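Local coordinates for cadherin-23 (Mus musculus, PDB 5UZ8), which is a calcium-binding cadherin of hearing and mechanotransduction that probably forms part of the fine extracellular filament pulling on inner-ear transduction channels, at residues D111-F116 and N201-S206; P119-A124 and V207-R212; I135-A140 and P166-I171; A149-S154 and A189-N194. All coordinates share one frame; numbering follows the deposited sequence. Where two conformers were deposited one is given.

Contact 1. Residues D111-F116 and N201-S206; sequences DNNPIF and NRRENS. With CA (calcium ion), chain J; CA (calcium ion), chain K; CA (calcium ion), chain I.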
loop_
_atom_site.group_PDB
_atom_site.type_symbol
_atom_site.label_atom_id
_atom_site.label_comp_id
_atom_site.label_asym_id
_atom_site.label_seq_id
_atom_site.Cartn_x
_atom_site.Cartn_y
_atom_site.Cartn_z
ATOM N N ASP A 111 -10.067 -10.935 15.566
ATOM C CA ASP A 111 -10.862 -11.486 14.463
ATOM C C ASP A 111 -11.095 -10.518 13.290
ATOM O O ASP A 111 -11.849 -10.851 12.364
ATOM C CB ASP A 111 -12.181 -12.113 14.973
ATOM C CG ASP A 111 -13.101 -11.134 15.712
ATOM O OD1 ASP A 111 -12.677 -10.047 16.174
ATOM O OD2 ASP A 111 -14.283 -11.506 15.929
ATOM N N ASN A 112 -10.456 -9.358 13.305
ATOM C CA ASN A 112 -10.524 -8.436 12.176
ATOM C C ASN A 112 -9.124 -8.164 11.614
ATOM O O ASN A 112 -8.182 -7.903 12.373
ATOM C CB ASN A 112 -11.192 -7.124 12.569
ATOM C CG ASN A 112 -12.683 -7.308 12.833
ATOM O OD1 ASN A 112 -13.487 -7.240 11.899
ATOM N ND2 ASN A 112 -13.034 -7.635 14.081
ATOM N N ASN A 113 -9.013 -8.203 10.295
ATOM C CA ASN A 113 -7.766 -7.870 9.614
ATOM C C ASN A 113 -7.681 -6.368 9.458
ATOM O O ASN A 113 -8.718 -5.726 9.259
ATOM C CB ASN A 113 -7.735 -8.454 8.202
ATOM C CG ASN A 113 -7.613 -9.964 8.198
ATOM O OD1 ASN A 113 -8.360 -10.630 8.853
ATOM N ND2 ASN A 113 -6.654 -10.493 7.453
ATOM N N PRO A 114 -6.443 -5.832 9.378
ATOM C CA PRO A 114 -6.327 -4.457 8.863
ATOM C C PRO A 114 -6.772 -4.424 7.419
ATOM O O PRO A 114 -6.473 -5.358 6.652
ATOM C CB PRO A 114 -4.840 -4.123 8.990
ATOM C CG PRO A 114 -4.234 -5.190 9.798
ATOM C CD PRO A 114 -5.133 -6.419 9.673
ATOM N N ILE A 115 -7.525 -3.406 7.067
ATOM C CA ILE A 115 -8.142 -3.274 5.733
ATOM C C ILE A 115 -7.742 -1.920 5.193
ATOM O O ILE A 115 -7.987 -0.897 5.840
ATOM C CB ILE A 115 -9.670 -3.373 5.780
ATOM C CG1 ILE A 115 -10.109 -4.787 6.221
ATOM C CG2 ILE A 115 -10.279 -3.070 4.403
ATOM C CD1 ILE A 115 -11.581 -4.887 6.601
ATOM N N PHE A 116 -7.105 -1.914 4.019
ATOM C CA PHE A 116 -6.681 -0.646 3.408
ATOM C C PHE A 116 -7.839 0.226 2.987
ATOM O O PHE A 116 -8.869 -0.296 2.576
ATOM C CB PHE A 116 -5.744 -0.886 2.254
ATOM C CG PHE A 116 -4.348 -1.164 2.684
ATOM C CD1 PHE A 116 -3.515 -0.131 3.064
ATOM C CD2 PHE A 116 -3.874 -2.465 2.749
ATOM C CE1 PHE A 116 -2.207 -0.387 3.478
ATOM C CE2 PHE A 116 -2.576 -2.719 3.149
ATOM C CZ PHE A 116 -1.746 -1.695 3.530
ATOM N N ASN A 201 -1.018 -15.301 15.391
ATOM C CA ASN A 201 -2.119 -14.468 15.941
ATOM C C ASN A 201 -2.040 -13.052 15.343
ATOM O O ASN A 201 -2.693 -12.167 15.836
ATOM C CB ASN A 201 -2.148 -14.453 17.524
ATOM C CG ASN A 201 -3.528 -14.000 18.160
ATOM O OD1 ASN A 201 -4.622 -14.165 17.605
ATOM N ND2 ASN A 201 -3.445 -13.464 19.356
ATOM N N ARG A 202 -1.310 -12.882 14.242
ATOM C CA ARG A 202 -1.259 -11.602 13.517
ATOM C C ARG A 202 -1.992 -11.739 12.194
ATOM O O ARG A 202 -1.769 -12.716 11.472
ATOM C CB ARG A 202 0.180 -11.165 13.268
ATOM C CG ARG A 202 0.982 -10.994 14.549
ATOM C CD ARG A 202 2.327 -10.313 14.340
ATOM N NE ARG A 202 2.151 -8.908 14.041
ATOM C CZ ARG A 202 3.109 -8.075 13.663
ATOM N NH1 ARG A 202 4.375 -8.473 13.542
ATOM N NH2 ARG A 202 2.803 -6.831 13.382
ATOM N N ARG A 203 -2.838 -10.767 11.887
ATOM C CA ARG A 203 -3.586 -10.705 10.655
ATOM C C ARG A 203 -3.044 -9.578 9.789
ATOM O O ARG A 203 -2.486 -8.597 10.282
ATOM C CB ARG A 203 -5.075 -10.457 10.947
ATOM C CG ARG A 203 -5.808 -11.619 11.539
ATOM C CD ARG A 203 -7.234 -11.264 11.934
ATOM N NE ARG A 203 -8.001 -12.454 12.326
ATOM C CZ ARG A 203 -8.625 -13.290 11.493
ATOM N NH1 ARG A 203 -9.301 -14.309 11.985
ATOM N NH2 ARG A 203 -8.622 -13.108 10.179
ATOM N N GLU A 204 -3.221 -9.738 8.484
ATOM C CA GLU A 204 -2.669 -8.805 7.522
ATOM C C GLU A 204 -3.537 -8.658 6.283
ATOM O O GLU A 204 -4.371 -9.545 5.966
ATOM C CB GLU A 204 -1.290 -9.268 7.091
ATOM C CG GLU A 204 -1.267 -10.558 6.280
ATOM C CD GLU A 204 0.144 -11.057 6.045
ATOM O OE1 GLU A 204 0.486 -11.355 4.891
ATOM O OE2 GLU A 204 0.925 -11.170 7.021
ATOM N N ASN A 205 -3.197 -7.638 5.513
ATOM C CA ASN A 205 -3.654 -7.495 4.147
ATOM C C ASN A 205 -2.604 -6.691 3.407
ATOM O O ASN A 205 -1.830 -5.914 4.020
ATOM C CB ASN A 205 -4.993 -6.753 4.066
ATOM C CG ASN A 205 -6.199 -7.683 4.067
ATOM O OD1 ASN A 205 -6.270 -8.623 3.284
ATOM N ND2 ASN A 205 -7.164 -7.415 4.943
ATOM N N SER A 206 -2.585 -6.863 2.103
ATOM C CA SER A 206 -1.668 -6.086 1.263
ATOM C C SER A 206 -2.423 -5.249 0.256
ATOM O O SER A 206 -3.563 -5.555 -0.098
ATOM C CB SER A 206 -0.744 -7.047 0.543
ATOM O OG SER A 206 -1.489 -7.936 -0.267
HETATM CA CA CA J . -12.405 -8.460 17.909
HETATM CA CA CA K . -15.738 -9.714 16.390
HETATM CA CA CA I . -7.046 -7.020 14.164
HETATM O O HOH W 1 -15.699 -8.966 14.154
HETATM O O HOH W 2 -17.455 -11.283 15.605
#
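Asn-113 spends both ends of its amide on the segment 201-206. Its OD1 accepts from Arg-203 NH2 at 2.8 Å, the donor tilted 15° from the carbonyl plane, while its ND2 donates to the backbone Glu-204 O at 2.9 Å from above that carbonyl's plane. With CG beside its own backbone N (chi1 -70°), the amide reaches across to segment 201-206 and meets the arginine chain at about a right angle. A second amide returns the favour: Asn-205 ND2 donates to Pro-114 O at 2.8 Å in a nearly straight bond (166° at the hydrogen). Arg-203, extended from CG to NE, lays one guanidinium face against the backbone of Asp-111, whose carbon C stands 3.7 Å above the plane. Further on, the edge of the Phe-116 ring meets Asn-205 O, with CE2 at 3.4 Å. The carboxylate of Asp-111 is spent on metal, OD1 on one calcium ion and OD2 on another, and Asn-112 O binds a third. Asn-112 ND2 donates to a water that also binds the second ion. Two side-chain amides and a guanidinium thus join the calcium-binding linker to the start of strand 204-214 and the loop before it.

Contact 2. Residues P119-A124 and V207-R212; sequences PSYQEA and VQVVIR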
loop_
_atom_site.group_PDB
_atom_site.type_symbol
_atom_site.label_atom_id
_atom_site.label_comp_id
_atom_site.label_asym_id
_atom_site.label_seq_id
_atom_site.Cartn_x
_atom_site.Cartn_y
_atom_site.Cartn_z
ATOM N N PRO A 119 -8.459 0.545 -2.729
ATOM C CA PRO A 119 -8.134 -0.734 -3.381
ATOM C C PRO A 119 -6.721 -0.749 -3.998
ATOM O O PRO A 119 -6.166 -1.812 -4.228
ATOM C CB PRO A 119 -9.230 -0.877 -4.439
ATOM C CG PRO A 119 -9.713 0.508 -4.713
ATOM C CD PRO A 119 -9.593 1.219 -3.388
ATOM N N SER A 120 -6.181 0.437 -4.253
ATOM C CA SER A 120 -4.821 0.591 -4.723
ATOM C C SER A 120 -4.444 2.049 -4.594
ATOM O O SER A 120 -5.285 2.898 -4.251
ATOM C CB SER A 120 -4.612 0.051 -6.158
ATOM O OG SER A 120 -4.952 0.967 -7.181
ATOM N N TYR A 121 -3.146 2.313 -4.724
ATOM C CA TYR A 121 -2.602 3.677 -4.589
ATOM C C TYR A 121 -1.743 3.954 -5.772
ATOM O O TYR A 121 -1.143 3.024 -6.328
ATOM C CB TYR A 121 -1.798 3.818 -3.313
ATOM C CG TYR A 121 -2.635 3.690 -2.041
ATOM C CD1 TYR A 121 -2.864 2.446 -1.472
ATOM C CD2 TYR A 121 -3.173 4.820 -1.406
ATOM C CE1 TYR A 121 -3.607 2.314 -0.299
ATOM C CE2 TYR A 121 -3.918 4.709 -0.218
ATOM C CZ TYR A 121 -4.125 3.457 0.320
ATOM O OH TYR A 121 -4.863 3.304 1.462
ATOM N N GLN A 122 -1.662 5.215 -6.177
ATOM C CA GLN A 122 -0.792 5.591 -7.289
ATOM C C GLN A 122 -0.390 7.056 -7.195
ATOM O O GLN A 122 -1.223 7.910 -6.841
ATOM C CB GLN A 122 -1.465 5.336 -8.638
ATOM C CG GLN A 122 -0.612 5.798 -9.834
ATOM C CD GLN A 122 -1.090 5.244 -11.167
ATOM O OE1 GLN A 122 -0.670 5.713 -12.258
ATOM N NE2 GLN A 122 -1.955 4.233 -11.100
ATOM N N GLU A 123 0.884 7.321 -7.470
ATOM C CA GLU A 123 1.360 8.692 -7.652
ATOM C C GLU A 123 2.371 8.738 -8.774
ATOM O O GLU A 123 2.983 7.719 -9.094
ATOM C CB GLU A 123 2.035 9.241 -6.404
ATOM C CG GLU A 123 1.158 9.446 -5.196
ATOM C CD GLU A 123 0.090 10.505 -5.342
ATOM O OE1 GLU A 123 0.196 11.402 -6.228
ATOM O OE2 GLU A 123 -0.887 10.390 -4.530
ATOM N N ALA A 124 2.551 9.924 -9.333
ATOM C CA ALA A 124 3.584 10.165 -10.336
ATOM C C ALA A 124 4.541 11.173 -9.764
ATOM O O ALA A 124 4.105 12.195 -9.178
ATOM C CB ALA A 124 2.975 10.707 -11.619
ATOM N N VAL A 207 -1.731 -4.271 -0.302
ATOM C CA VAL A 207 -2.244 -3.455 -1.379
ATOM C C VAL A 207 -1.108 -3.112 -2.362
ATOM O O VAL A 207 0.077 -3.122 -1.960
ATOM C CB VAL A 207 -2.903 -2.189 -0.826
ATOM C CG1 VAL A 207 -1.877 -1.232 -0.264
ATOM C CG2 VAL A 207 -3.730 -1.485 -1.868
ATOM N N GLN A 208 -1.441 -2.852 -3.638
ATOM C CA GLN A 208 -0.435 -2.454 -4.615
ATOM C C GLN A 208 -0.353 -0.934 -4.702
ATOM O O GLN A 208 -1.379 -0.230 -4.668
ATOM C CB GLN A 208 -0.670 -3.056 -5.997
ATOM C CG GLN A 208 -0.745 -4.560 -6.034
ATOM C CD GLN A 208 0.548 -5.216 -5.639
ATOM O OE1 GLN A 208 0.674 -5.800 -4.524
ATOM N NE2 GLN A 208 1.521 -5.112 -6.505
ATOM N N VAL A 209 0.882 -0.452 -4.781
ATOM C CA VAL A 209 1.209 0.973 -4.893
ATOM C C VAL A 209 2.036 1.205 -6.150
ATOM O O VAL A 209 3.132 0.646 -6.256
ATOM C CB VAL A 209 2.016 1.444 -3.678
ATOM C CG1 VAL A 209 2.306 2.954 -3.803
ATOM C CG2 VAL A 209 1.251 1.126 -2.398
ATOM N N VAL A 210 1.506 1.988 -7.097
ATOM C CA VAL A 210 2.171 2.330 -8.327
ATOM C C VAL A 210 2.855 3.684 -8.170
ATOM O O VAL A 210 2.228 4.681 -7.771
ATOM C CB VAL A 210 1.195 2.422 -9.525
ATOM C CG1 VAL A 210 1.926 2.843 -10.799
ATOM C CG2 VAL A 210 0.500 1.095 -9.746
ATOM N N ILE A 211 4.123 3.744 -8.535
ATOM C CA ILE A 211 4.828 5.017 -8.618
ATOM C C ILE A 211 5.342 5.142 -10.039
ATOM O O ILE A 211 6.218 4.377 -10.466
ATOM C CB ILE A 211 5.978 5.135 -7.602
ATOM C CG1 ILE A 211 5.408 5.221 -6.191
ATOM C CG2 ILE A 211 6.813 6.399 -7.874
ATOM C CD1 ILE A 211 6.367 4.832 -5.082
ATOM N N ARG A 212 4.788 6.096 -10.775
ATOM C CA ARG A 212 5.202 6.338 -12.154
ATOM C C ARG A 212 6.214 7.471 -12.144
ATOM O O ARG A 212 6.032 8.471 -11.452
ATOM C CB ARG A 212 4.020 6.636 -13.054
ATOM C CG ARG A 212 3.025 5.482 -13.078
ATOM C CD ARG A 212 2.044 5.537 -14.249
ATOM N NE ARG A 212 1.111 4.438 -14.140
ATOM C CZ ARG A 212 1.357 3.177 -14.501
ATOM N NH1 ARG A 212 2.502 2.827 -15.100
ATOM N NH2 ARG A 212 0.421 2.263 -14.279
HETATM O O HOH W 3 -3.945 -3.165 -5.011
HETATM O O HOH W 4 -2.937 3.136 -14.038
#
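Tyr-121 and Val-210 lie at the heart of a parallel pairing in which backbone bonds come first. Tyr-121 N donates to Gln-208 O, Val-210 N to Tyr-121 O at 2.9 Å, Glu-123 N to Val-210 O, and Arg-212 N to Glu-123 O. Where the pairing begins, a water bridges Pro-119 O and Gln-208 N. Polar side chains meet on the face that carries Gln-122, Val-210 and Arg-212. Gln-122, extended with CG anti to its backbone N (chi1 177°), runs beside Val-210, CG to CB 3.8 Å, and brings OE1 to Arg-212 NE at 2.9 Å; the donor stands well above the amide plane, and the bond is bent (140°). Val-210 CG1 sits against one face of that guanidinium. Apolar contacts fill the other face, where the edge of the Tyr-121 ring meets Val-207, CE1 to CG1 3.9 Å, and Tyr-121 CB nears Val-209 CG2 at 4.2 Å. A serine in place of Tyr-121 would probably open a gap beside Val-207, Leu-136 and Val-138. Strand 121-126 forms one border of its sheet, strand 204-214 lies between it and strand 184-193, and the Tyr-121 ring reaches Leu-136 and Val-138 of the opposing sheet.

Contact 3. Residues I135-A140 and P166-I171; sequences ILRVTA and PNTGDI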
loop_
_atom_site.group_PDB
_atom_site.type_symbol
_atom_site.label_atom_id
_atom_site.label_comp_id
_atom_site.label_asym_id
_atom_site.label_seq_id
_atom_site.Cartn_x
_atom_site.Cartn_y
_atom_site.Cartn_z
ATOM N N ILE A 135 6.113 10.508 -0.838
ATOM C CA ILE A 135 5.357 10.442 -2.095
ATOM C C ILE A 135 3.858 10.295 -1.851
ATOM O O ILE A 135 3.057 10.956 -2.505
ATOM C CB ILE A 135 5.856 9.299 -2.960
ATOM C CG1 ILE A 135 7.276 9.614 -3.417
ATOM C CG2 ILE A 135 4.981 9.139 -4.191
ATOM C CD1 ILE A 135 7.934 8.455 -4.098
ATOM N N LEU A 136 3.493 9.386 -0.949
ATOM C CA LEU A 136 2.092 9.187 -0.589
ATOM C C LEU A 136 2.021 8.481 0.761
ATOM O O LEU A 136 3.021 7.969 1.251
ATOM C CB LEU A 136 1.393 8.313 -1.637
ATOM C CG LEU A 136 1.840 6.853 -1.500
ATOM C CD1 LEU A 136 0.693 5.880 -1.558
ATOM C CD2 LEU A 136 2.951 6.529 -2.461
ATOM N N ARG A 137 0.830 8.478 1.337
ATOM C CA ARG A 137 0.582 7.780 2.581
ATOM C C ARG A 137 -0.496 6.723 2.334
ATOM O O ARG A 137 -1.536 7.026 1.779
ATOM C CB ARG A 137 0.112 8.791 3.626
ATOM C CG ARG A 137 -0.087 8.232 5.028
ATOM C CD ARG A 137 -0.341 9.381 5.999
ATOM N NE ARG A 137 0.871 9.849 6.649
ATOM C CZ ARG A 137 1.072 11.080 7.115
ATOM N NH1 ARG A 137 2.215 11.377 7.732
ATOM N NH2 ARG A 137 0.141 12.022 6.965
ATOM N N VAL A 138 -0.231 5.492 2.743
ATOM C CA VAL A 138 -1.218 4.432 2.748
ATOM C C VAL A 138 -1.799 4.326 4.154
ATOM O O VAL A 138 -1.088 4.544 5.141
ATOM C CB VAL A 138 -0.642 3.096 2.270
ATOM C CG1 VAL A 138 -0.036 3.266 0.881
ATOM C CG2 VAL A 138 0.345 2.487 3.250
ATOM N N THR A 139 -3.093 4.000 4.236
ATOM C CA THR A 139 -3.743 3.840 5.526
ATOM C C THR A 139 -4.648 2.608 5.477
ATOM O O THR A 139 -5.466 2.452 4.543
ATOM C CB THR A 139 -4.599 5.081 5.874
ATOM O OG1 THR A 139 -3.786 6.271 5.905
ATOM C CG2 THR A 139 -5.306 4.900 7.205
ATOM N N ALA A 140 -4.506 1.765 6.490
ATOM C CA ALA A 140 -5.437 0.677 6.783
ATOM C C ALA A 140 -6.120 0.930 8.136
ATOM O O ALA A 140 -5.620 1.710 8.936
ATOM C CB ALA A 140 -4.678 -0.621 6.817
ATOM N N PRO A 166 6.792 2.525 9.299
ATOM C CA PRO A 166 5.900 1.513 9.856
ATOM C C PRO A 166 4.747 2.046 10.676
ATOM O O PRO A 166 3.790 1.304 10.869
ATOM C CB PRO A 166 6.822 0.687 10.765
ATOM C CG PRO A 166 8.148 0.861 10.156
ATOM C CD PRO A 166 8.173 2.326 9.784
ATOM N N ASN A 167 4.825 3.282 11.160
ATOM C CA ASN A 167 3.702 3.878 11.914
ATOM C C ASN A 167 2.724 4.640 11.025
ATOM O O ASN A 167 1.529 4.397 11.092
ATOM C CB ASN A 167 4.254 4.834 12.955
ATOM C CG ASN A 167 5.009 4.114 14.057
ATOM O OD1 ASN A 167 4.493 3.130 14.631
ATOM N ND2 ASN A 167 6.209 4.575 14.359
ATOM N N THR A 168 3.248 5.536 10.190
ATOM C CA THR A 168 2.385 6.451 9.435
ATOM C C THR A 168 1.895 5.861 8.135
ATOM O O THR A 168 0.894 6.336 7.578
ATOM C CB THR A 168 3.101 7.761 9.120
ATOM O OG1 THR A 168 4.241 7.492 8.274
ATOM C CG2 THR A 168 3.571 8.470 10.408
ATOM N N GLY A 169 2.632 4.897 7.585
ATOM C CA GLY A 169 2.381 4.484 6.206
ATOM C C GLY A 169 2.869 5.434 5.113
ATOM O O GLY A 169 2.516 5.225 3.955
ATOM N N ASP A 170 3.683 6.426 5.459
ATOM C CA ASP A 170 4.322 7.304 4.493
ATOM C C ASP A 170 5.359 6.526 3.708
ATOM O O ASP A 170 6.273 5.926 4.307
ATOM C CB ASP A 170 5.037 8.465 5.154
ATOM C CG ASP A 170 4.094 9.588 5.576
ATOM O OD1 ASP A 170 2.987 9.735 5.001
ATOM O OD2 ASP A 170 4.464 10.317 6.491
ATOM N N ILE A 171 5.210 6.541 2.386
ATOM C CA ILE A 171 6.177 5.945 1.467
ATOM C C ILE A 171 7.066 7.067 0.931
ATOM O O ILE A 171 6.537 8.065 0.381
ATOM C CB ILE A 171 5.482 5.191 0.344
ATOM C CG1 ILE A 171 4.698 4.005 0.943
ATOM C CG2 ILE A 171 6.509 4.670 -0.668
ATOM C CD1 ILE A 171 3.842 3.221 -0.045
HETATM O O HOH W 5 -1.713 6.154 7.832
#
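Leu-136 and Ile-171 make up the close-packed side of this antiparallel contact. Ile-171 N donates to Leu-136 O at 2.8 Å, nearly straight at 173°, and Ile-171 O accepts from Ile-135 N. Two residues thus face one, a classic beta bulge. The Leu-136 and Ile-171 side chains run side by side, CD2 to CB 4.0 Å, and Val-138 CG1 closes on Ile-171 CD1; Val-209 of the facing sheet touches all three. Beyond the bulge Val-138 N donates to Gly-169 O at 3.0 Å. Gly-169 has positive phi, and a side chain there would run into Val-138 O. The other side is polar and more exposed. In the conformer described, one of two, Arg-137 bends at chi3 (-94°) and sets its guanidinium over the Asp-170 carboxylate, the planes 24° apart. NE meets OD1 at 2.7 Å in a salt bridge, and NH1 gives OD2 a weak bond. Putting an alanine at Asp-170 would probably leave the Arg-137 charge without this mate and less held in its bent conformation. Thr-168 OG1 accepts from Asp-170 N, an ST turn, and a water joins Val-138 O, Thr-139 OG1 and Thr-168 O. The pair belongs to the antiparallel sheet of a cadherin beta-sandwich.

Contact 4. Residues A149-S154 and A189-N194; sequences ALIEYS and ALAKDN. With CA (calcium ion), chain I.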
loop_
_atom_site.group_PDB
_atom_site.type_symbol
_atom_site.label_atom_id
_atom_site.label_comp_id
_atom_site.label_asym_id
_atom_site.label_seq_id
_atom_site.Cartn_x
_atom_site.Cartn_y
_atom_site.Cartn_z
ATOM N N ALA A 149 -5.582 -4.114 17.282
ATOM C CA ALA A 149 -5.920 -3.089 16.272
ATOM C C ALA A 149 -4.753 -2.125 15.967
ATOM O O ALA A 149 -4.941 -1.152 15.207
ATOM C CB ALA A 149 -7.144 -2.303 16.731
ATOM N N LEU A 150 -3.577 -2.384 16.541
ATOM C CA LEU A 150 -2.390 -1.638 16.205
ATOM C C LEU A 150 -1.819 -2.223 14.930
ATOM O O LEU A 150 -1.759 -3.443 14.800
ATOM C CB LEU A 150 -1.349 -1.696 17.306
ATOM C CG LEU A 150 -1.760 -1.045 18.616
ATOM C CD1 LEU A 150 -0.596 -1.075 19.599
ATOM C CD2 LEU A 150 -2.196 0.399 18.350
ATOM N N ILE A 151 -1.427 -1.342 14.012
ATOM C CA ILE A 151 -1.023 -1.689 12.657
ATOM C C ILE A 151 0.451 -1.333 12.404
ATOM O O ILE A 151 0.880 -0.247 12.702
ATOM C CB ILE A 151 -1.920 -0.978 11.639
ATOM C CG1 ILE A 151 -3.347 -1.510 11.790
ATOM C CG2 ILE A 151 -1.421 -1.186 10.199
ATOM C CD1 ILE A 151 -4.358 -0.742 10.978
ATOM N N GLU A 152 1.202 -2.282 11.854
ATOM C CA GLU A 152 2.596 -2.110 11.466
ATOM C C GLU A 152 2.637 -2.206 9.926
ATOM O O GLU A 152 2.241 -3.228 9.377
ATOM C CB GLU A 152 3.406 -3.238 12.113
ATOM C CG GLU A 152 4.865 -3.339 11.734
ATOM C CD GLU A 152 5.651 -4.319 12.594
ATOM O OE1 GLU A 152 5.079 -5.233 13.231
ATOM O OE2 GLU A 152 6.881 -4.169 12.646
ATOM N N TYR A 153 3.034 -1.119 9.254
ATOM C CA TYR A 153 3.220 -1.086 7.798
ATOM C C TYR A 153 4.590 -1.558 7.367
ATOM O O TYR A 153 5.590 -1.324 8.046
ATOM C CB TYR A 153 2.991 0.320 7.253
ATOM C CG TYR A 153 1.588 0.795 7.528
ATOM C CD1 TYR A 153 0.525 0.344 6.777
ATOM C CD2 TYR A 153 1.317 1.667 8.552
ATOM C CE1 TYR A 153 -0.775 0.765 7.028
ATOM C CE2 TYR A 153 0.016 2.062 8.832
ATOM C CZ TYR A 153 -1.031 1.615 8.018
ATOM O OH TYR A 153 -2.350 1.963 8.286
ATOM N N SER A 154 4.642 -2.237 6.240
ATOM C CA SER A 154 5.920 -2.619 5.643
ATOM C C SER A 154 5.773 -2.661 4.112
ATOM O O SER A 154 4.679 -2.555 3.590
ATOM C CB SER A 154 6.391 -3.961 6.178
ATOM O OG SER A 154 5.465 -4.986 5.857
ATOM N N ALA A 189 2.516 -3.018 -0.458
ATOM C CA ALA A 189 2.523 -2.527 0.918
ATOM C C ALA A 189 1.691 -3.485 1.774
ATOM O O ALA A 189 0.620 -3.933 1.335
ATOM C CB ALA A 189 1.957 -1.131 1.003
ATOM N N LEU A 190 2.185 -3.790 2.975
ATOM C CA LEU A 190 1.535 -4.745 3.877
ATOM C C LEU A 190 1.139 -4.023 5.164
ATOM O O LEU A 190 1.915 -3.202 5.645
ATOM C CB LEU A 190 2.515 -5.837 4.212
ATOM C CG LEU A 190 1.997 -7.088 4.877
ATOM C CD1 LEU A 190 1.111 -7.885 3.922
ATOM C CD2 LEU A 190 3.204 -7.942 5.258
ATOM N N ALA A 191 -0.055 -4.320 5.676
ATOM C CA ALA A 191 -0.489 -3.859 6.994
ATOM C C ALA A 191 -0.680 -5.110 7.851
ATOM O O ALA A 191 -1.407 -6.022 7.440
ATOM C CB ALA A 191 -1.787 -3.093 6.882
ATOM N N LYS A 192 -0.014 -5.171 9.002
ATOM C CA LYS A 192 -0.054 -6.358 9.860
ATOM C C LYS A 192 -0.379 -5.901 11.289
ATOM O O LYS A 192 0.270 -4.990 11.833
ATOM C CB LYS A 192 1.267 -7.107 9.769
ATOM C CG LYS A 192 1.371 -8.388 10.575
ATOM C CD LYS A 192 2.787 -9.001 10.477
ATOM C CE LYS A 192 3.243 -9.245 9.059
ATOM N NZ LYS A 192 4.474 -10.103 8.997
ATOM N N ASP A 193 -1.399 -6.491 11.880
ATOM C CA ASP A 193 -1.839 -6.069 13.194
ATOM C C ASP A 193 -1.069 -6.788 14.302
ATOM O O ASP A 193 -0.169 -7.570 14.019
ATOM C CB ASP A 193 -3.378 -6.203 13.322
ATOM C CG ASP A 193 -3.847 -7.633 13.400
ATOM O OD1 ASP A 193 -3.028 -8.558 13.649
ATOM O OD2 ASP A 193 -5.070 -7.821 13.256
ATOM N N ASN A 194 -1.432 -6.513 15.558
ATOM C CA ASN A 194 -1.003 -7.260 16.733
ATOM C C ASN A 194 0.529 -7.374 16.871
ATOM O O ASN A 194 1.088 -8.478 16.946
ATOM C CB ASN A 194 -1.698 -8.659 16.764
ATOM C CG ASN A 194 -1.568 -9.373 18.100
ATOM O OD1 ASN A 194 -1.297 -8.772 19.145
ATOM N ND2 ASN A 194 -1.783 -10.706 18.067
HETATM CA CA CA I . -7.046 -7.020 14.164
#
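An antiparallel strand pair of the cadherin beta-sandwich, ending at a calcium site, joins Glu-152 to Lys-192 and Ser-154 to Leu-190. Both are hydrogen-bonded pairs: Glu-152 N donates to Lys-192 O at 2.9 Å, and Lys-192 N donates back to Glu-152 O, while Ser-154 and Leu-190 exchange N-H and carbonyl likewise, the bond from Leu-190 N being nearly straight (172°). On the inner face, Ala-191 CB sits 3.8 Å from Ile-151 CG2 and 4.0 Å from Tyr-153 CE1. Ile-151 CG2 also lies over one face of the Tyr-153 ring, whose OH bonds to Ala-140 N. The outer face is mixed: Ser-154 OG touches Leu-190 CB at 3.5 Å, and Glu-152 OE1 makes a salt bridge with Arg-202. Toward the metal the pairing slackens, with Asn-194 N bonding only weakly to Leu-150 O. Here CG of Asp-193 stands between its backbone N and carbonyl carbon (chi1 71°), which carries OD2 to calcium at 2.3 Å, while OD1 accepts from Arg-203 N. The side chains of Asn-110, Asp-142 and Asp-144 and the backbone O of Asn-112 and Phe-148 also bind the ion. Metal and N-H pin both carboxylate oxygens, so strand end and calcium site probably set each other in place.

Overall arrangement
The four contacts knit the middle cadherin repeat of three in this elongated fragment. Contacts 2 and 4 belong to the mixed sheet 121-126, 204-214, 184-193, 151-155, with centres about 18 Å apart; contact 3 lies in the facing antiparallel sheet, about 12 Å between centres from contact 2 and 11 Å from contact 4. Contact 1 joins strand 115-116 of that facing sheet to strand 204-214, its centre about 7 Å from that of contact 4, and both reach the same calcium ion. Along the chain the first segments come in the order 1, 2, 3, 4, with 201-206 and 207-212 last. One of the linker's calcium ions is thus tied, through Asp-193, to a strand end.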